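Side-chain contacts in cytochrome P450 RhF (Acinetobacter radioresistens, PDB 6RO8), which is the heme domain of a longer, self-sufficient cytochrome P450 and probably acts as a monooxygenase, oxidising substrates with oxygen activated at its heme iron: residues 139-144 with 391-396; 145-150 with 173-178; 89-94 with 319-324. All coordinates share one frame; numbering follows the deposited sequence.

Interaction 1 of 3, residues 139-144 with 391-396; sequences EHQHFV and MCIFIE
Ile393 meets Val144 and Gln141 in a small, buried apolar contact between two helices of the P450 core, 134-155 and 384-401, which correspond to helices D and L of the family. The latter follows Cys381, the axial ligand of the heme iron. One methyl does the touching from the side of helix 384-401: CD1 of Ile393 enters between two side chains one turn apart on the other helix. It lies 3.7 Å from Val144 CG1 and 3.8 Å from Gln141 CG. With Ile393 CG1 opposite its own carbonyl carbon (chi1 -72°), the longer branch is carried across to helix 134-155. Both side chains of that helix cross the isoleucine at a slant. Gln141 offers its aliphatic CG, and its extended chain carries the amide onward past the methyl. The backbones come closest at Val144 and Ile393, whose CA atoms are 7.4 Å apart. Ile393 also packs on Arg145 and Val148, continuing the seam along helix 134-155. No hydrogen bond joins these two segments, so this join rests on dispersion and the burial of methyl groups, with shape rather than directed bonds setting how the side chains fit.

Interaction 2 of 3, residues 145-150 with 173-178; sequences RELVRK and LMVALH
Leu147 of helix 134-155 reaches helix 170-179 with a single methyl, CD1, which meets Met174 and Val175, two consecutive residues there. These apolar contacts are the whole of the join. CD1 stands 4.0 Å from Val175 CG2 and 4.1 Å from Met174 CB, and Met174 SD lies at 4.2 Å from the same methyl. The leucine CG sits opposite the carbonyl carbon (chi1 -73°), and from there the branch continues outward to the neighbouring helix. In Met174, chi1 (-90°) and an extended chi2 put the sulfur near the leucine methyl, while the bend at chi3 turns only the terminal CE. With the closest CA atoms, those of Leu147 and Val175, 8.8 Å apart, side chains alone bridge the two backbones.

The side-chain salt bridge of these segments lies within one helix: Arg149 turns back to Glu146, three residues earlier. Its NH2 donates to Glu146 OE1 at 2.7 Å along a nearly straight line (170°). The oxygen lies at the guanidinium edge, whereas the nitrogen approaches from above the carboxylate plane.

Around the contact, Met174 also touches Met187 of helix 187-202 and Lys151. Val148 faces helix 384-401, and Val175 reaches Glu390 on that helix. Helix 134-155 corresponds to D and 170-179 to the later part of E, as in other P450s, both in the four-helix core; the pairing described here is its D-E seam.

Interaction 3 of 3, residues 89-94 with 319-324; sequences EKLTPS and AWRRQV. With HEM (protoporphyrin IX containing Fe), chain B; HIS (histidine), chain C.
The backbone oxygen Glu89 O is gripped by both terminal nitrogens of Arg321, joining the loop before helix 96-104 to strand 320-324 of the P450 beta sheet. Arg321 NH1 and NH2 each donate to it at 2.8 Å, with the oxygen at the guanidinium edge and in its plane. They differ at the carbonyl: NH2 lies in the carbonyl plane on a lone pair, while NH1 stands above that plane. NH1 also bonds Tyr63 OH, which helps fix the rotation of the guanidinium. Leu91 CD1 lies 4.0 Å from Arg321 NH1. The Glu89 and Gln323 side chains cross at about a right angle, carboxylate and amide planes 43° apart, without bonding each other; Lys340 NZ binds both, in a salt bridge to Glu89 OE1 and a hydrogen bond to Gln323 OE1. Between Arg321 and Gln323 on the strand, Arg322 serves the heme, and Trp320 packs one ring face on the heme methyl CMA and also touches the bound histidine. Other heme partners include Arg126 and His379. Arg322 NH1 folds back to Arg321 O at 3.0 Å, while its NH2 meets the propionate oxygen O1A of the heme edge-on at 2.9 Å, nearly straight at 165°.

Interactions 1 and 2 form one continuous patch on helix 134-155, their centres about 8 Å apart. Val144 CG2 and Val175 CG2 touch at 3.6 Å, and Phe394 CE1 packs on Val148 CG2 at 3.7 Å, so helices 170-179 and 384-401 are tied together through the shared helix. Interaction 3 lies on the opposite side of the chain's centre, with its centre about 33 Å from that of interaction 1 and about 32 Å from that of interaction 2; its nearest atoms are about 15 Å from either. The heme lies between the two sides: the side chains of Val175 and Val144 are about 7 and 10 Å from it, while interaction 3 reaches it directly through Arg322.

Interaction 1 of 3, residues 139-144 with 391-396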
loop_
_atom_site.group_PDB
_atom_site.type_symbol
_atom_site.label_atom_id
_atom_site.label_comp_id
_atom_site.label_asym_id
_atom_site.label_seq_id
_atom_site.Cartn_x
_atom_site.Cartn_y
_atom_site.Cartn_z
ATOM N N GLU A 139 -19.159 4.348 11.893
ATOM C CA GLU A 139 -19.801 3.081 12.203
ATOM C C GLU A 139 -18.903 1.919 11.831
ATOM O O GLU A 139 -18.916 0.882 12.496
ATOM C CB GLU A 139 -21.182 3.012 11.532
ATOM C CG GLU A 139 -22.160 4.026 12.128
ATOM C CD GLU A 139 -23.535 4.032 11.424
ATOM O OE1 GLU A 139 -23.682 3.389 10.352
ATOM O OE2 GLU A 139 -24.474 4.673 11.959
ATOM N N HIS A 140 -18.084 2.092 10.804
ATOM C CA HIS A 140 -17.090 1.073 10.502
ATOM C C HIS A 140 -16.068 0.946 11.631
ATOM O O HIS A 140 -15.598 -0.163 11.932
ATOM C CB HIS A 140 -16.427 1.382 9.154
ATOM C CG HIS A 140 -17.250 0.953 7.978
ATOM N ND1 HIS A 140 -18.134 1.791 7.333
ATOM C CD2 HIS A 140 -17.350 -0.248 7.359
ATOM C CE1 HIS A 140 -18.720 1.134 6.347
ATOM N NE2 HIS A 140 -18.266 -0.107 6.345
ATOM N N GLN A 141 -15.751 2.061 12.290
ATOM C CA GLN A 141 -14.847 2.025 13.434
ATOM C C GLN A 141 -15.390 1.124 14.546
ATOM O O GLN A 141 -14.668 0.271 15.077
ATOM C CB GLN A 141 -14.616 3.450 13.936
ATOM C CG GLN A 141 -13.482 3.610 14.913
ATOM C CD GLN A 141 -13.310 5.043 15.346
ATOM O OE1 GLN A 141 -14.278 5.798 15.417
ATOM N NE2 GLN A 141 -12.074 5.435 15.626
ATOM N N HIS A 142 -16.668 1.293 14.905
ATOM C CA HIS A 142 -17.306 0.383 15.852
ATOM C C HIS A 142 -17.071 -1.059 15.445
ATOM O O HIS A 142 -16.773 -1.919 16.284
ATOM C CB HIS A 142 -18.812 0.662 15.934
ATOM C CG HIS A 142 -19.554 -0.247 16.875
ATOM N ND1 HIS A 142 -18.922 -1.027 17.824
ATOM C CD2 HIS A 142 -20.878 -0.497 17.012
ATOM C CE1 HIS A 142 -19.823 -1.716 18.502
ATOM N NE2 HIS A 142 -21.018 -1.412 18.029
ATOM N N PHE A 143 -17.203 -1.338 14.145
ATOM C CA PHE A 143 -17.088 -2.706 13.651
ATOM C C PHE A 143 -15.666 -3.222 13.809
ATOM O O PHE A 143 -15.456 -4.366 14.237
ATOM C CB PHE A 143 -17.543 -2.737 12.193
ATOM C CG PHE A 143 -17.397 -4.058 11.520
ATOM C CD1 PHE A 143 -18.256 -5.092 11.796
ATOM C CD2 PHE A 143 -16.420 -4.251 10.563
ATOM C CE1 PHE A 143 -18.123 -6.306 11.144
ATOM C CE2 PHE A 143 -16.287 -5.459 9.912
ATOM C CZ PHE A 143 -17.128 -6.484 10.203
ATOM N N VAL A 144 -14.678 -2.385 13.472
ATOM C CA VAL A 144 -13.284 -2.739 13.706
ATOM C C VAL A 144 -13.058 -3.069 15.174
ATOM O O VAL A 144 -12.392 -4.057 15.507
ATOM C CB VAL A 144 -12.348 -1.608 13.230
ATOM C CG1 VAL A 144 -10.910 -2.034 13.374
ATOM C CG2 VAL A 144 -12.612 -1.270 11.767
ATOM N N MET A 391 -5.211 0.941 12.433
ATOM C CA MET A 391 -3.936 0.852 13.138
ATOM C C MET A 391 -4.066 1.293 14.601
ATOM O O MET A 391 -3.544 0.628 15.505
ATOM C CB MET A 391 -2.898 1.677 12.383
ATOM C CG MET A 391 -2.509 1.056 11.019
ATOM S SD MET A 391 -1.490 2.237 10.125
ATOM C CE MET A 391 0.092 2.108 10.974
ATOM N N CYS A 392 -4.781 2.386 14.871
ATOM C CA CYS A 392 -4.981 2.796 16.272
ATOM C C CYS A 392 -5.684 1.727 17.098
ATOM O O CYS A 392 -5.203 1.371 18.181
ATOM C CB CYS A 392 -5.733 4.125 16.324
ATOM S SG CYS A 392 -4.889 5.421 15.386
ATOM N N ILE A 393 -6.803 1.190 16.604
ATOM C CA ILE A 393 -7.541 0.199 17.383
ATOM C C ILE A 393 -6.666 -1.018 17.674
ATOM O O ILE A 393 -6.626 -1.510 18.811
ATOM C CB ILE A 393 -8.845 -0.201 16.669
ATOM C CG1 ILE A 393 -9.867 0.942 16.744
ATOM C CG2 ILE A 393 -9.452 -1.449 17.303
ATOM C CD1 ILE A 393 -10.754 1.047 15.500
ATOM N N PHE A 394 -5.925 -1.501 16.673
ATOM C CA PHE A 394 -4.996 -2.602 16.931
ATOM C C PHE A 394 -4.095 -2.274 18.106
ATOM O O PHE A 394 -4.044 -3.013 19.095
ATOM C CB PHE A 394 -4.135 -2.912 15.706
ATOM C CG PHE A 394 -4.837 -3.693 14.651
ATOM C CD1 PHE A 394 -5.599 -4.803 14.980
ATOM C CD2 PHE A 394 -4.731 -3.315 13.315
ATOM C CE1 PHE A 394 -6.244 -5.521 13.987
ATOM C CE2 PHE A 394 -5.372 -4.019 12.332
ATOM C CZ PHE A 394 -6.123 -5.124 12.660
ATOM N N ILE A 395 -3.406 -1.138 18.024
ATOM C CA ILE A 395 -2.413 -0.792 19.032
ATOM C C ILE A 395 -3.073 -0.482 20.377
ATOM O O ILE A 395 -2.560 -0.872 21.437
ATOM C CB ILE A 395 -1.562 0.382 18.528
ATOM C CG1 ILE A 395 -0.816 -0.029 17.261
ATOM C CG2 ILE A 395 -0.612 0.848 19.618
ATOM C CD1 ILE A 395 -0.293 1.150 16.468
ATOM N N GLU A 396 -4.208 0.228 20.362
ATOM C CA GLU A 396 -4.915 0.503 21.606
ATOM C C GLU A 396 -5.287 -0.798 22.298
ATOM O O GLU A 396 -4.981 -0.991 23.481
ATOM C CB GLU A 396 -6.162 1.357 21.349
ATOM C CG GLU A 396 -6.718 2.073 22.608
ATOM C CD GLU A 396 -7.614 1.169 23.456
ATOM O OE1 GLU A 396 -8.051 0.144 22.895
ATOM O OE2 GLU A 396 -7.873 1.470 24.668
#

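Interaction 2 of 3, residues 145-150 with 173-178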
loop_
_atom_site.group_PDB
_atom_site.type_symbol
_atom_site.label_atom_id
_atom_site.label_comp_id
_atom_site.label_asym_id
_atom_site.label_seq_id
_atom_site.Cartn_x
_atom_site.Cartn_y
_atom_site.Cartn_z
ATOM N N ARG A 145 -13.617 -2.266 16.081
ATOM C CA ARG A 145 -13.328 -2.488 17.495
ATOM C C ARG A 145 -13.917 -3.798 17.997
ATOM O O ARG A 145 -13.299 -4.478 18.823
ATOM C CB ARG A 145 -13.830 -1.327 18.334
ATOM C CG ARG A 145 -13.014 -1.147 19.597
ATOM C CD ARG A 145 -12.657 0.310 19.763
ATOM N NE ARG A 145 -13.721 1.193 19.292
ATOM C CZ ARG A 145 -13.569 2.491 19.041
ATOM N NH1 ARG A 145 -12.383 3.071 19.205
ATOM N NH2 ARG A 145 -14.608 3.210 18.623
ATOM N N GLU A 146 -15.105 -4.172 17.521
ATOM C CA GLU A 146 -15.656 -5.472 17.894
ATOM C C GLU A 146 -14.753 -6.598 17.411
ATOM O O GLU A 146 -14.497 -7.560 18.146
ATOM C CB GLU A 146 -17.062 -5.641 17.320
ATOM C CG GLU A 146 -18.140 -4.827 18.007
ATOM C CD GLU A 146 -18.459 -5.324 19.408
ATOM O OE1 GLU A 146 -19.018 -6.443 19.543
ATOM O OE2 GLU A 146 -18.160 -4.590 20.377
ATOM N N LEU A 147 -14.245 -6.486 16.182
ATOM C CA LEU A 147 -13.423 -7.552 15.624
ATOM C C LEU A 147 -12.154 -7.743 16.440
ATOM O O LEU A 147 -11.794 -8.870 16.802
ATOM C CB LEU A 147 -13.082 -7.246 14.159
ATOM C CG LEU A 147 -14.216 -7.411 13.145
ATOM C CD1 LEU A 147 -13.691 -7.219 11.738
ATOM C CD2 LEU A 147 -14.856 -8.781 13.298
ATOM N N VAL A 148 -11.463 -6.643 16.739
ATOM C CA VAL A 148 -10.191 -6.732 17.439
ATOM C C VAL A 148 -10.395 -7.227 18.867
ATOM O O VAL A 148 -9.558 -7.957 19.413
ATOM C CB VAL A 148 -9.491 -5.366 17.394
ATOM C CG1 VAL A 148 -8.191 -5.407 18.146
ATOM C CG2 VAL A 148 -9.267 -4.944 15.950
ATOM N N ARG A 149 -11.506 -6.845 19.497
ATOM C CA ARG A 149 -11.774 -7.333 20.843
ATOM C C ARG A 149 -11.947 -8.847 20.842
ATOM O O ARG A 149 -11.461 -9.542 21.744
ATOM C CB ARG A 149 -13.019 -6.662 21.416
ATOM C CG ARG A 149 -13.237 -6.984 22.890
ATOM C CD ARG A 149 -14.436 -6.258 23.473
ATOM N NE ARG A 149 -15.700 -6.842 23.033
ATOM C CZ ARG A 149 -16.413 -6.410 21.999
ATOM N NH1 ARG A 149 -15.998 -5.367 21.288
ATOM N NH2 ARG A 149 -17.550 -7.021 21.685
ATOM N N LYS A 150 -12.648 -9.382 19.834
ATOM C CA LYS A 150 -12.925 -10.816 19.830
ATOM C C LYS A 150 -11.711 -11.610 19.389
ATOM O O LYS A 150 -11.453 -12.695 19.917
ATOM C CB LYS A 150 -14.133 -11.117 18.942
ATOM C CG LYS A 150 -15.291 -10.196 19.225
ATOM C CD LYS A 150 -16.536 -10.499 18.408
ATOM C CE LYS A 150 -17.570 -11.274 19.202
ATOM N NZ LYS A 150 -18.502 -11.980 18.280
ATOM N N LEU A 173 -8.923 -7.351 6.056
ATOM C CA LEU A 173 -9.674 -7.982 4.977
ATOM C C LEU A 173 -11.174 -7.913 5.241
ATOM O O LEU A 173 -11.940 -7.417 4.408
ATOM C CB LEU A 173 -9.229 -9.432 4.810
ATOM C CG LEU A 173 -10.020 -10.197 3.738
ATOM C CD1 LEU A 173 -9.943 -9.462 2.397
ATOM C CD2 LEU A 173 -9.538 -11.645 3.577
ATOM N N MET A 174 -11.610 -8.392 6.410
ATOM C CA MET A 174 -13.031 -8.369 6.739
ATOM C C MET A 174 -13.596 -6.956 6.710
ATOM O O MET A 174 -14.687 -6.722 6.177
ATOM C CB MET A 174 -13.250 -8.980 8.111
ATOM C CG MET A 174 -13.493 -10.444 8.093
ATOM S SD MET A 174 -13.454 -10.929 9.810
ATOM C CE MET A 174 -11.732 -11.381 9.996
ATOM N N VAL A 175 -12.885 -6.006 7.310
ATOM C CA VAL A 175 -13.325 -4.617 7.282
ATOM C C VAL A 175 -13.516 -4.162 5.834
ATOM O O VAL A 175 -14.559 -3.590 5.469
ATOM C CB VAL A 175 -12.319 -3.740 8.053
ATOM C CG1 VAL A 175 -12.604 -2.271 7.861
ATOM C CG2 VAL A 175 -12.342 -4.119 9.553
ATOM N N ALA A 176 -12.535 -4.476 4.973
ATOM C CA ALA A 176 -12.609 -4.078 3.567
ATOM C C ALA A 176 -13.861 -4.631 2.893
ATOM O O ALA A 176 -14.665 -3.875 2.331
ATOM C CB ALA A 176 -11.352 -4.537 2.827
ATOM N N LEU A 177 -14.020 -5.958 2.911
ATOM C CA LEU A 177 -15.230 -6.575 2.377
ATOM C C LEU A 177 -16.469 -5.848 2.867
ATOM O O LEU A 177 -17.368 -5.542 2.080
ATOM C CB LEU A 177 -15.292 -8.045 2.783
ATOM C CG LEU A 177 -14.134 -8.865 2.254
ATOM C CD1 LEU A 177 -14.189 -10.254 2.861
ATOM C CD2 LEU A 177 -14.264 -8.911 0.772
ATOM N N HIS A 178 -16.510 -5.526 4.161
ATOM C CA HIS A 178 -17.688 -4.875 4.729
ATOM C C HIS A 178 -17.828 -3.441 4.241
ATOM O O HIS A 178 -18.939 -2.997 3.943
ATOM C CB HIS A 178 -17.628 -4.926 6.253
ATOM C CG HIS A 178 -18.917 -4.568 6.910
ATOM N ND1 HIS A 178 -20.024 -5.388 6.867
ATOM C CD2 HIS A 178 -19.283 -3.475 7.620
ATOM C CE1 HIS A 178 -21.018 -4.814 7.524
ATOM N NE2 HIS A 178 -20.593 -3.654 7.994
#

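Interaction 3 of 3, residues 89-94 with 319-324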
loop_
_atom_site.group_PDB
_atom_site.type_symbol
_atom_site.label_atom_id
_atom_site.label_comp_id
_atom_site.label_asym_id
_atom_site.label_seq_id
_atom_site.Cartn_x
_atom_site.Cartn_y
_atom_site.Cartn_z
ATOM N N GLU A 89 0.693 -0.875 -13.553
ATOM C CA GLU A 89 1.300 -1.578 -14.666
ATOM C C GLU A 89 2.227 -2.687 -14.184
ATOM O O GLU A 89 2.912 -2.556 -13.168
ATOM C CB GLU A 89 2.054 -0.562 -15.510
ATOM C CG GLU A 89 2.872 -1.077 -16.676
ATOM C CD GLU A 89 3.667 0.048 -17.279
ATOM O OE1 GLU A 89 4.824 0.251 -16.857
ATOM O OE2 GLU A 89 3.115 0.764 -18.133
ATOM N N LYS A 90 2.262 -3.784 -14.933
ATOM C CA LYS A 90 3.061 -4.922 -14.508
ATOM C C LYS A 90 4.539 -4.603 -14.678
ATOM O O LYS A 90 4.980 -4.168 -15.742
ATOM C CB LYS A 90 2.684 -6.179 -15.287
ATOM C CG LYS A 90 3.525 -7.370 -14.857
ATOM C CD LYS A 90 3.070 -8.710 -15.424
ATOM C CE LYS A 90 3.842 -9.893 -14.800
ATOM N NZ LYS A 90 5.278 -10.055 -15.191
ATOM N N LEU A 91 5.306 -4.796 -13.611
ATOM C CA LEU A 91 6.676 -4.310 -13.606
ATOM C C LEU A 91 7.514 -5.024 -14.655
ATOM O O LEU A 91 8.099 -4.392 -15.542
ATOM C CB LEU A 91 7.273 -4.488 -12.216
ATOM C CG LEU A 91 8.613 -3.811 -12.033
ATOM C CD1 LEU A 91 8.424 -2.306 -12.096
ATOM C CD2 LEU A 91 9.127 -4.233 -10.689
ATOM N N THR A 92 7.586 -6.345 -14.568
ATOM C CA THR A 92 8.381 -7.077 -15.546
ATOM C C THR A 92 7.474 -7.705 -16.603
ATOM O O THR A 92 6.384 -8.202 -16.278
ATOM C CB THR A 92 9.212 -8.163 -14.860
ATOM O OG1 THR A 92 8.426 -9.345 -14.697
ATOM C CG2 THR A 92 9.665 -7.691 -13.480
ATOM N N PRO A 93 7.862 -7.662 -17.876
ATOM C CA PRO A 93 6.965 -8.149 -18.935
ATOM C C PRO A 93 6.523 -9.584 -18.711
ATOM O O PRO A 93 7.262 -10.420 -18.180
ATOM C CB PRO A 93 7.810 -8.022 -20.205
ATOM C CG PRO A 93 8.706 -6.891 -19.919
ATOM C CD PRO A 93 9.033 -6.969 -18.431
ATOM N N SER A 94 5.289 -9.859 -19.116
ATOM C CA SER A 94 4.733 -11.186 -18.945
ATOM C C SER A 94 5.326 -12.116 -19.996
ATOM O O SER A 94 5.489 -11.733 -21.158
ATOM C CB SER A 94 3.207 -11.130 -19.038
ATOM O OG SER A 94 2.686 -9.951 -18.427
ATOM N N ALA A 319 7.347 2.735 -2.303
ATOM C CA ALA A 319 7.669 3.291 -3.615
ATOM C C ALA A 319 6.427 3.241 -4.496
ATOM O O ALA A 319 5.782 2.197 -4.596
ATOM C CB ALA A 319 8.799 2.512 -4.281
ATOM N N TRP A 320 6.096 4.358 -5.128
ATOM C CA TRP A 320 4.997 4.435 -6.077
ATOM C C TRP A 320 5.546 4.959 -7.410
ATOM O O TRP A 320 6.717 5.343 -7.517
ATOM C CB TRP A 320 3.865 5.315 -5.517
ATOM C CG TRP A 320 2.491 4.879 -5.923
ATOM C CD1 TRP A 320 1.553 5.638 -6.578
ATOM C CD2 TRP A 320 1.885 3.593 -5.712
ATOM N NE1 TRP A 320 0.407 4.900 -6.797
ATOM C CE2 TRP A 320 0.583 3.644 -6.275
ATOM C CE3 TRP A 320 2.318 2.398 -5.118
ATOM C CZ2 TRP A 320 -0.296 2.556 -6.245
ATOM C CZ3 TRP A 320 1.448 1.307 -5.109
ATOM C CH2 TRP A 320 0.151 1.402 -5.661
ATOM N N ARG A 321 4.715 4.964 -8.450
ATOM C CA ARG A 321 5.235 5.139 -9.801
ATOM C C ARG A 321 4.494 6.229 -10.571
ATOM O O ARG A 321 3.297 6.490 -10.356
ATOM C CB ARG A 321 5.163 3.832 -10.577
ATOM C CG ARG A 321 6.048 2.728 -10.020
ATOM C CD ARG A 321 5.913 1.478 -10.876
ATOM N NE ARG A 321 4.666 0.779 -10.608
ATOM C CZ ARG A 321 4.180 -0.220 -11.336
ATOM N NH1 ARG A 321 4.835 -0.655 -12.437
ATOM N NH2 ARG A 321 3.029 -0.778 -10.959
ATOM N N ARG A 322 5.226 6.866 -11.480
ATOM C CA ARG A 322 4.668 7.862 -12.376
ATOM C C ARG A 322 5.240 7.628 -13.764
ATOM O O ARG A 322 6.306 7.022 -13.919
ATOM C CB ARG A 322 4.975 9.299 -11.906
ATOM C CG ARG A 322 4.149 9.760 -10.727
ATOM C CD ARG A 322 2.676 9.627 -11.044
ATOM N NE ARG A 322 1.824 10.228 -10.018
ATOM C CZ ARG A 322 1.110 9.536 -9.132
ATOM N NH1 ARG A 322 1.155 8.212 -9.135
ATOM N NH2 ARG A 322 0.346 10.170 -8.255
ATOM N N GLN A 323 4.526 8.103 -14.779
ATOM C CA GLN A 323 5.027 8.091 -16.148
ATOM C C GLN A 323 5.002 9.501 -16.699
ATOM O O GLN A 323 4.052 10.248 -16.464
ATOM C CB GLN A 323 4.221 7.182 -17.067
ATOM C CG GLN A 323 5.018 6.807 -18.306
ATOM C CD GLN A 323 4.362 5.750 -19.156
ATOM O OE1 GLN A 323 4.226 4.600 -18.744
ATOM N NE2 GLN A 323 3.964 6.131 -20.363
ATOM N N VAL A 324 6.047 9.856 -17.421
ATOM C CA VAL A 324 6.224 11.209 -17.935
ATOM C C VAL A 324 5.526 11.325 -19.292
ATOM O O VAL A 324 5.701 10.474 -20.180
ATOM C CB VAL A 324 7.721 11.552 -18.024
ATOM C CG1 VAL A 324 7.948 12.920 -18.646
ATOM C CG2 VAL A 324 8.351 11.465 -16.629
HETATM C CHA HEM B . -4.406 5.883 -3.314
HETATM C CHB HEM B . -1.410 4.151 0.108
HETATM C CHC HEM B . -5.144 2.089 2.471
HETATM C CHD HEM B . -8.010 3.435 -1.214
HETATM C C1A HEM B . -3.257 5.588 -2.614
HETATM C C2A HEM B . -1.897 5.956 -2.965
HETATM C C3A HEM B . -1.080 5.481 -2.030
HETATM C C4A HEM B . -1.875 4.780 -1.037
HETATM C CMA HEM B . 0.453 5.658 -2.028
HETATM C CAA HEM B . -1.459 6.772 -4.203
HETATM C CBA HEM B . -1.271 8.205 -3.744
HETATM C CGA HEM B . -0.926 9.114 -4.892
HETATM O O1A HEM B . -0.799 8.624 -6.040
HETATM O O2A HEM B . -0.782 10.334 -4.642
HETATM C C1B HEM B . -2.160 3.530 1.079
HETATM C C2B HEM B . -1.665 3.079 2.366
HETATM C C3B HEM B . -2.697 2.492 3.019
HETATM C C4B HEM B . -3.876 2.563 2.165
HETATM C CMB HEM B . -0.196 3.268 2.832
HETATM C CAB HEM B . -2.748 1.862 4.430
HETATM C CBB HEM B . -1.793 1.963 5.356
HETATM C C1C HEM B . -6.258 2.268 1.681
HETATM C C2C HEM B . -7.609 1.798 1.932
HETATM C C3C HEM B . -8.382 2.191 0.893
HETATM C C4C HEM B . -7.553 2.911 -0.031
HETATM C CMC HEM B . -8.024 1.003 3.189
HETATM C CAC HEM B . -9.893 1.991 0.594
HETATM C CBC HEM B . -10.703 1.301 1.399
HETATM C C1D HEM B . -7.298 4.187 -2.115
HETATM C C2D HEM B . -7.816 4.749 -3.340
HETATM C C3D HEM B . -6.835 5.433 -3.917
HETATM C C4D HEM B . -5.645 5.330 -3.080
HETATM C CMD HEM B . -9.247 4.593 -3.896
HETATM C CAD HEM B . -6.969 6.171 -5.269
HETATM C CBD HEM B . -7.469 7.598 -5.099
HETATM C CGD HEM B . -7.139 8.388 -6.346
HETATM O O1D HEM B . -6.560 7.800 -7.284
HETATM O O2D HEM B . -7.437 9.606 -6.412
HETATM N NA HEM B . -3.198 4.861 -1.443
HETATM N NB HEM B . -3.504 3.199 0.994
HETATM N NC HEM B . -6.271 2.939 0.470
HETATM N ND HEM B . -5.970 4.565 -1.987
HETATM FE FE HEM B . -4.762 3.879 -0.470
HETATM N N HIS C . -2.672 -1.053 -3.994
HETATM C CA HIS C . -2.191 0.076 -3.206
HETATM C C HIS C . -2.760 0.045 -1.791
HETATM O O HIS C . -2.550 0.995 -1.024
HETATM C CB HIS C . -2.550 1.397 -3.888
HETATM C CG HIS C . -3.920 1.412 -4.491
HETATM N ND1 HIS C . -4.838 2.408 -4.227
HETATM C CD2 HIS C . -4.530 0.554 -5.343
HETATM C CE1 HIS C . -5.954 2.161 -4.893
HETATM N NE2 HIS C . -5.792 1.043 -5.577
HETATM O OXT HIS C . -3.428 -0.913 -1.400
HETATM O O HOH W 1 -4.358 2.060 -1.820
#